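Side-chain contacts in LEOA (Escherichia coli, PDB 4AUR), which is a bacterial dynamin that probably binds and hydrolyses GTP, and may remodel membranes in toxin-producing enterotoxigenic cells, as dynamins do: residues A[294-297]-A[298-301]; A[404-407]-A[408-412]. All coordinates share one frame; numbering follows the deposited sequence.

Contact 1 of 2, residues A[294-297]-A[298-301]; sequences DELN and TFVE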
ATOM      1  N   ASP A 294      -1.438  -2.371  -0.467  1.00 22.76           N
ATOM      2  CA  ASP A 294      -1.003  -1.320  -1.369  1.00 24.38           C
ATOM      3  C   ASP A 294       0.082  -1.869  -2.265  1.00 24.54           C
ATOM      4  O   ASP A 294       0.116  -1.587  -3.465  1.00 23.22           O
ATOM      5  CB  ASP A 294      -0.497  -0.108  -0.629  1.00 25.78           C
ATOM      6  CG  ASP A 294      -0.371   1.082  -1.523  1.00 27.24           C
ATOM      7  OD1 ASP A 294      -1.319   1.402  -2.272  1.00 28.27           O
ATOM      8  OD2 ASP A 294       0.686   1.710  -1.486  1.00 32.49           O
ATOM      9  N   GLU A 295       0.944  -2.690  -1.671  1.00 24.34           N
ATOM     10  CA  GLU A 295       1.957  -3.389  -2.416  1.00 22.81           C
ATOM     11  C   GLU A 295       1.258  -4.254  -3.434  1.00 22.46           C
ATOM     12  O   GLU A 295       1.520  -4.127  -4.604  1.00 21.88           O
ATOM     13  CB  GLU A 295       2.822  -4.223  -1.501  1.00 23.06           C
ATOM     14  CG  GLU A 295       3.868  -3.430  -0.734  1.00 24.21           C
ATOM     15  CD  GLU A 295       4.419  -4.222   0.442  1.00 25.36           C
ATOM     16  OE1 GLU A 295       3.961  -5.368   0.614  1.00 24.83           O
ATOM     17  OE2 GLU A 295       5.286  -3.715   1.209  1.00 27.40           O
ATOM     18  N   LEU A 296       0.334  -5.108  -3.001  1.00 22.20           N
ATOM     19  CA  LEU A 296      -0.327  -6.026  -3.949  1.00 20.72           C
ATOM     20  C   LEU A 296      -1.020  -5.285  -5.082  1.00 21.41           C
ATOM     21  O   LEU A 296      -0.950  -5.737  -6.211  1.00 24.11           O
ATOM     22  CB  LEU A 296      -1.334  -6.944  -3.267  1.00 19.42           C
ATOM     23  CG  LEU A 296      -2.087  -7.890  -4.178  1.00 18.75           C
ATOM     24  CD1 LEU A 296      -1.100  -8.764  -4.914  1.00 19.80           C
ATOM     25  CD2 LEU A 296      -3.051  -8.765  -3.436  1.00 18.33           C
ATOM     26  N   ASN A 297      -1.668  -4.166  -4.796  1.00 20.75           N
ATOM     27  CA  ASN A 297      -2.352  -3.406  -5.833  1.00 21.87           C
ATOM     28  C   ASN A 297      -1.360  -2.915  -6.872  1.00 21.74           C
ATOM     29  O   ASN A 297      -1.640  -2.960  -8.047  1.00 21.38           O
ATOM     30  CB  ASN A 297      -3.135  -2.177  -5.260  1.00 21.68           C
ATOM     31  CG  ASN A 297      -4.300  -2.545  -4.323  1.00 22.02           C
ATOM     32  OD1 ASN A 297      -4.693  -1.731  -3.496  1.00 24.55           O
ATOM     33  ND2 ASN A 297      -4.853  -3.746  -4.440  1.00 21.84           N
ATOM     34  N   THR A 298      -0.217  -2.414  -6.410  1.00 23.48           N
ATOM     35  CA  THR A 298       0.824  -1.923  -7.283  1.00 23.70           C
ATOM     36  C   THR A 298       1.241  -3.021  -8.235  1.00 24.32           C
ATOM     37  O   THR A 298       1.502  -2.768  -9.401  1.00 28.09           O
ATOM     38  CB  THR A 298       2.089  -1.498  -6.515  1.00 24.14           C
ATOM     39  OG1 THR A 298       1.785  -0.472  -5.577  1.00 24.50           O
ATOM     40  CG2 THR A 298       3.141  -0.956  -7.467  1.00 25.62           C
ATOM     41  N   PHE A 299       1.311  -4.245  -7.743  1.00 24.81           N
ATOM     42  CA  PHE A 299       1.791  -5.330  -8.569  1.00 25.05           C
ATOM     43  C   PHE A 299       0.739  -5.713  -9.562  1.00 25.04           C
ATOM     44  O   PHE A 299       1.039  -5.931 -10.696  1.00 27.05           O
ATOM     45  CB  PHE A 299       2.179  -6.585  -7.777  1.00 25.02           C
ATOM     46  CG  PHE A 299       2.282  -7.789  -8.658  1.00 25.45           C
ATOM     47  CD1 PHE A 299       3.280  -7.859  -9.618  1.00 27.22           C
ATOM     48  CD2 PHE A 299       1.336  -8.770  -8.631  1.00 25.05           C
ATOM     49  CE1 PHE A 299       3.362  -8.921 -10.494  1.00 26.06           C
ATOM     50  CE2 PHE A 299       1.397  -9.822  -9.511  1.00 26.45           C
ATOM     51  CZ  PHE A 299       2.413  -9.905 -10.441  1.00 26.10           C
ATOM     52  N   VAL A 300      -0.496  -5.823  -9.113  1.00 26.23           N
ATOM     53  CA  VAL A 300      -1.569  -6.304  -9.959  1.00 26.02           C
ATOM     54  C   VAL A 300      -1.934  -5.261 -10.973  1.00 28.10           C
ATOM     55  O   VAL A 300      -2.304  -5.607 -12.074  1.00 33.01           O
ATOM     56  CB  VAL A 300      -2.824  -6.632  -9.157  1.00 25.22           C
ATOM     57  CG1 VAL A 300      -3.962  -7.061 -10.079  1.00 25.59           C
ATOM     58  CG2 VAL A 300      -2.526  -7.697  -8.118  1.00 24.49           C
ATOM     59  N   GLU A 301      -1.846  -3.990 -10.612  1.00 29.88           N
ATOM     60  CA  GLU A 301      -2.125  -2.934 -11.569  1.00 32.65           C
ATOM     61  C   GLU A 301      -1.054  -2.971 -12.669  1.00 31.54           C
ATOM     62  O   GLU A 301      -1.366  -3.190 -13.825  1.00 30.12           O
ATOM     63  CB  GLU A 301      -2.216  -1.578 -10.861  1.00 36.27           C
ATOM     64  CG  GLU A 301      -1.764  -0.354 -11.655  1.00 40.88           C
ATOM     65  CD  GLU A 301      -0.857   0.557 -10.814  1.00 45.90           C
ATOM     66  OE1 GLU A 301       0.362   0.228 -10.637  1.00 44.12           O
ATOM     67  OE2 GLU A 301      -1.378   1.585 -10.311  1.00 45.04           O
TER

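Contact 2 of 2, residues A[404-407]-A[408-412]; sequences ESFL and SGLGE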
ATOM      1  N   GLU A 404       9.303  -8.808 -11.592  1.00 33.40           N
ATOM      2  CA  GLU A 404      10.109  -9.706 -10.775  1.00 35.65           C
ATOM      3  C   GLU A 404      10.788  -8.918  -9.669  1.00 35.07           C
ATOM      4  O   GLU A 404      10.807  -9.315  -8.505  1.00 35.95           O
ATOM      5  CB  GLU A 404      11.185 -10.380 -11.627  1.00 40.69           C
ATOM      6  CG  GLU A 404      12.209 -11.166 -10.800  1.00 45.55           C
ATOM      7  CD  GLU A 404      13.572 -11.379 -11.471  1.00 50.32           C
ATOM      8  OE1 GLU A 404      13.913 -10.686 -12.481  1.00 51.16           O
ATOM      9  OE2 GLU A 404      14.315 -12.259 -10.958  1.00 48.82           O
ATOM     10  N   SER A 405      11.355  -7.788 -10.070  1.00 33.58           N
ATOM     11  CA  SER A 405      12.175  -6.945  -9.219  1.00 31.05           C
ATOM     12  C   SER A 405      11.338  -6.201  -8.185  1.00 28.69           C
ATOM     13  O   SER A 405      11.826  -5.889  -7.121  1.00 27.94           O
ATOM     14  CB  SER A 405      12.950  -5.974 -10.122  1.00 32.17           C
ATOM     15  OG  SER A 405      13.624  -4.966  -9.411  1.00 33.63           O
ATOM     16  N   PHE A 406      10.080  -5.907  -8.500  1.00 26.91           N
ATOM     17  CA  PHE A 406       9.181  -5.307  -7.538  1.00 25.24           C
ATOM     18  C   PHE A 406       8.868  -6.349  -6.473  1.00 26.03           C
ATOM     19  O   PHE A 406       9.126  -6.127  -5.281  1.00 27.37           O
ATOM     20  CB  PHE A 406       7.903  -4.817  -8.195  1.00 24.30           C
ATOM     21  CG  PHE A 406       6.897  -4.276  -7.216  1.00 24.15           C
ATOM     22  CD1 PHE A 406       7.036  -3.007  -6.693  1.00 24.09           C
ATOM     23  CD2 PHE A 406       5.821  -5.038  -6.808  1.00 22.38           C
ATOM     24  CE1 PHE A 406       6.119  -2.509  -5.773  1.00 22.81           C
ATOM     25  CE2 PHE A 406       4.899  -4.532  -5.916  1.00 21.76           C
ATOM     26  CZ  PHE A 406       5.055  -3.281  -5.390  1.00 21.46           C
ATOM     27  N   LEU A 407       8.357  -7.496  -6.920  1.00 24.49           N
ATOM     28  CA  LEU A 407       8.061  -8.630  -6.048  1.00 22.78           C
ATOM     29  C   LEU A 407       9.246  -9.149  -5.246  1.00 24.45           C
ATOM     30  O   LEU A 407       9.048  -9.760  -4.219  1.00 26.05           O
ATOM     31  CB  LEU A 407       7.491  -9.784  -6.854  1.00 21.40           C
ATOM     32  CG  LEU A 407       6.151  -9.577  -7.553  1.00 21.03           C
ATOM     33  CD1 LEU A 407       5.873 -10.776  -8.421  1.00 22.01           C
ATOM     34  CD2 LEU A 407       5.010  -9.433  -6.587  1.00 21.51           C
ATOM     35  N   SER A 408      10.479  -8.940  -5.691  1.00 25.91           N
ATOM     36  CA  SER A 408      11.622  -9.462  -4.934  1.00 25.86           C
ATOM     37  C   SER A 408      11.896  -8.605  -3.718  1.00 27.07           C
ATOM     38  O   SER A 408      12.401  -9.110  -2.714  1.00 29.85           O
ATOM     39  CB  SER A 408      12.877  -9.526  -5.808  1.00 26.14           C
ATOM     40  OG  SER A 408      12.783 -10.555  -6.783  1.00 25.19           O
ATOM     41  N   GLY A 409      11.563  -7.313  -3.819  1.00 27.42           N
ATOM     42  CA  GLY A 409      11.749  -6.346  -2.738  1.00 27.27           C
ATOM     43  C   GLY A 409      10.625  -6.289  -1.720  1.00 27.93           C
ATOM     44  O   GLY A 409      10.648  -5.456  -0.814  1.00 28.51           O
ATOM     45  N   LEU A 410       9.627  -7.153  -1.855  1.00 27.23           N
ATOM     46  CA  LEU A 410       8.518  -7.146  -0.911  1.00 27.48           C
ATOM     47  C   LEU A 410       8.837  -7.983   0.313  1.00 29.53           C
ATOM     48  O   LEU A 410       8.390  -7.656   1.405  1.00 31.79           O
ATOM     49  CB  LEU A 410       7.237  -7.652  -1.571  1.00 25.75           C
ATOM     50  CG  LEU A 410       6.735  -6.771  -2.722  1.00 24.96           C
ATOM     51  CD1 LEU A 410       5.388  -7.270  -3.227  1.00 23.37           C
ATOM     52  CD2 LEU A 410       6.639  -5.301  -2.334  1.00 23.45           C
ATOM     53  N   GLY A 411       9.609  -9.059   0.124  1.00 30.63           N
ATOM     54  CA  GLY A 411       9.892 -10.019   1.190  1.00 30.73           C
ATOM     55  C   GLY A 411       9.010 -11.219   0.964  1.00 30.85           C
ATOM     56  O   GLY A 411       7.958 -11.084   0.366  1.00 32.10           O
ATOM     57  N   GLU A 412       9.392 -12.399   1.430  1.00 30.47           N
ATOM     58  CA  GLU A 412       8.612 -13.583   1.046  1.00 32.93           C
ATOM     59  C   GLU A 412       7.330 -13.693   1.853  1.00 31.25           C
ATOM     60  O   GLU A 412       6.448 -14.439   1.476  1.00 30.61           O
ATOM     61  CB  GLU A 412       9.422 -14.880   1.154  1.00 36.16           C
ATOM     62  CG  GLU A 412       9.436 -15.720  -0.125  1.00 40.43           C
ATOM     63  CD  GLU A 412       8.098 -16.388  -0.453  1.00 40.54           C
ATOM     64  OE1 GLU A 412       7.830 -17.541  -0.010  1.00 42.12           O
ATOM     65  OE2 GLU A 412       7.331 -15.769  -1.206  1.00 37.39           O
TER

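Contact 1 of 2, residues A[294-297]-A[298-301]
Thr298 reaches back one helical turn to Asp294 and grips its carbonyl twice. The hydroxyl OG1 gives a hydrogen bond to Asp294 O at 2.9 Å, while Thr298 N makes the regular helical bond to the same oxygen at 3.1 Å. The two donors come from opposite faces of the carbonyl plane, so the oxygen is held between them. What brings the hydroxyl there is the first torsion (chi1 -59°), which sets OG1 beside the backbone N, with CG2 anti to that N. A threonine suits a partly exposed helical position for this reason: the backbone carbonyl engages its hydroxyl.

On another side of the helix Leu296 and Val300, one turn apart, pack at an angle, with Leu296 CD1 3.7 Å from Val300 CG2. Leu296 swings CG away from its backbone N (chi1 178°), which turns CD1 toward Val300. Val300 CG2, beside its own N and anti to the carbonyl carbon, is the branch that meets it. The same Leu296 CD1 comes to the edge of the Phe299 ring, near its plane, 4.4 Å from CD2. Phe299 and Val300 rest on Ile549 of helix 547-567, and Phe299 also meets Leu433 and Ile437 of helix 430-447. Alongside the Leu296-Val300 pair runs the bond from Val300 N to Leu296 O (2.9 Å); a separate helical bond joins Glu301 N to Asn297 O (2.8 Å). Glu295 turns its carboxylate back along the same helix, where OE1 bonds to His292. Leu296, Phe299 and Val300 are buried, while Thr298 and Glu295, partly exposed, border the same interface; this is a turn of a long amphipathic helix in the dynamin-like helical domain.

Contact 2 of 2, residues A[404-407]-A[408-412]
Ser408 OG gives a hydrogen bond to Glu404 O at 2.9 Å and is also bonded to Lys434, so two groups hold this hydroxyl near the end of helix 368-408. Its approach to the carbonyl is from above the plane, 43° out of it, and not along a lone pair. Ser408 N lies equally near the same oxygen, but its bond is weak, with an N-H...O angle of only 125°. The chi1 of -71° folds OG back beside the serine's own N, and from there it meets the carbonyl one turn earlier. A short hydroxyl side chain suits a place where regular backbone bonding is giving out. The next amide tells the same story: Gly409 N makes a weak bond to Phe406 O, three residues back, at 3.1 Å.

Leu410 then turns its side chain back against the last turn. CD2 sits over one face of the Phe406 ring, 3.9 Å above the plane and displaced toward the rim, while CD1 approaches the ring atom CE2 at 3.9 Å. Leu410 CD1 also meets Leu407 CD2 at 4.0 Å. Leucine suits this place because its branched end lays both methyls on the Phe406 ring, and CD1 reaches Leu407 as well. Gly411 leaves helical geometry with a positive phi; a CB there would press on the carbonyl oxygen of Leu410, which explains the glycine.

The C-terminal end of helix 368-408 is thus wedged between two partners. Phe406, Leu407 and Leu410 face helix 275-343, through Thr298, Phe299 and Glu295. Leu407 also touches Leu433 of helix 430-447, Glu404 lies on Lys434 and Leu438 there, and Glu412 OE2 bonds to Ser429 and to the backbone N of Ala431 at the start of that helix.

Contact 1 comes first along the chain, within helix 275-343; contact 2 follows about a hundred residues later, where helix 368-408 gives way to the loop before helix 430-447. Their centres lie about 12 Å apart, and the two touch directly. Thr298 CB packs on Phe406 CZ at 3.6 Å, Glu295 CG on Leu410 CD2 at 3.7 Å, and Phe299 CE1 on Leu407 CD1 at 3.7 Å. The first third of one long helix thus receives the end of another, with helix 430-447 beside both. Both contacts belong to the elongated dynamin-like helical domain, separate from the sheet that carries a probable P-loop.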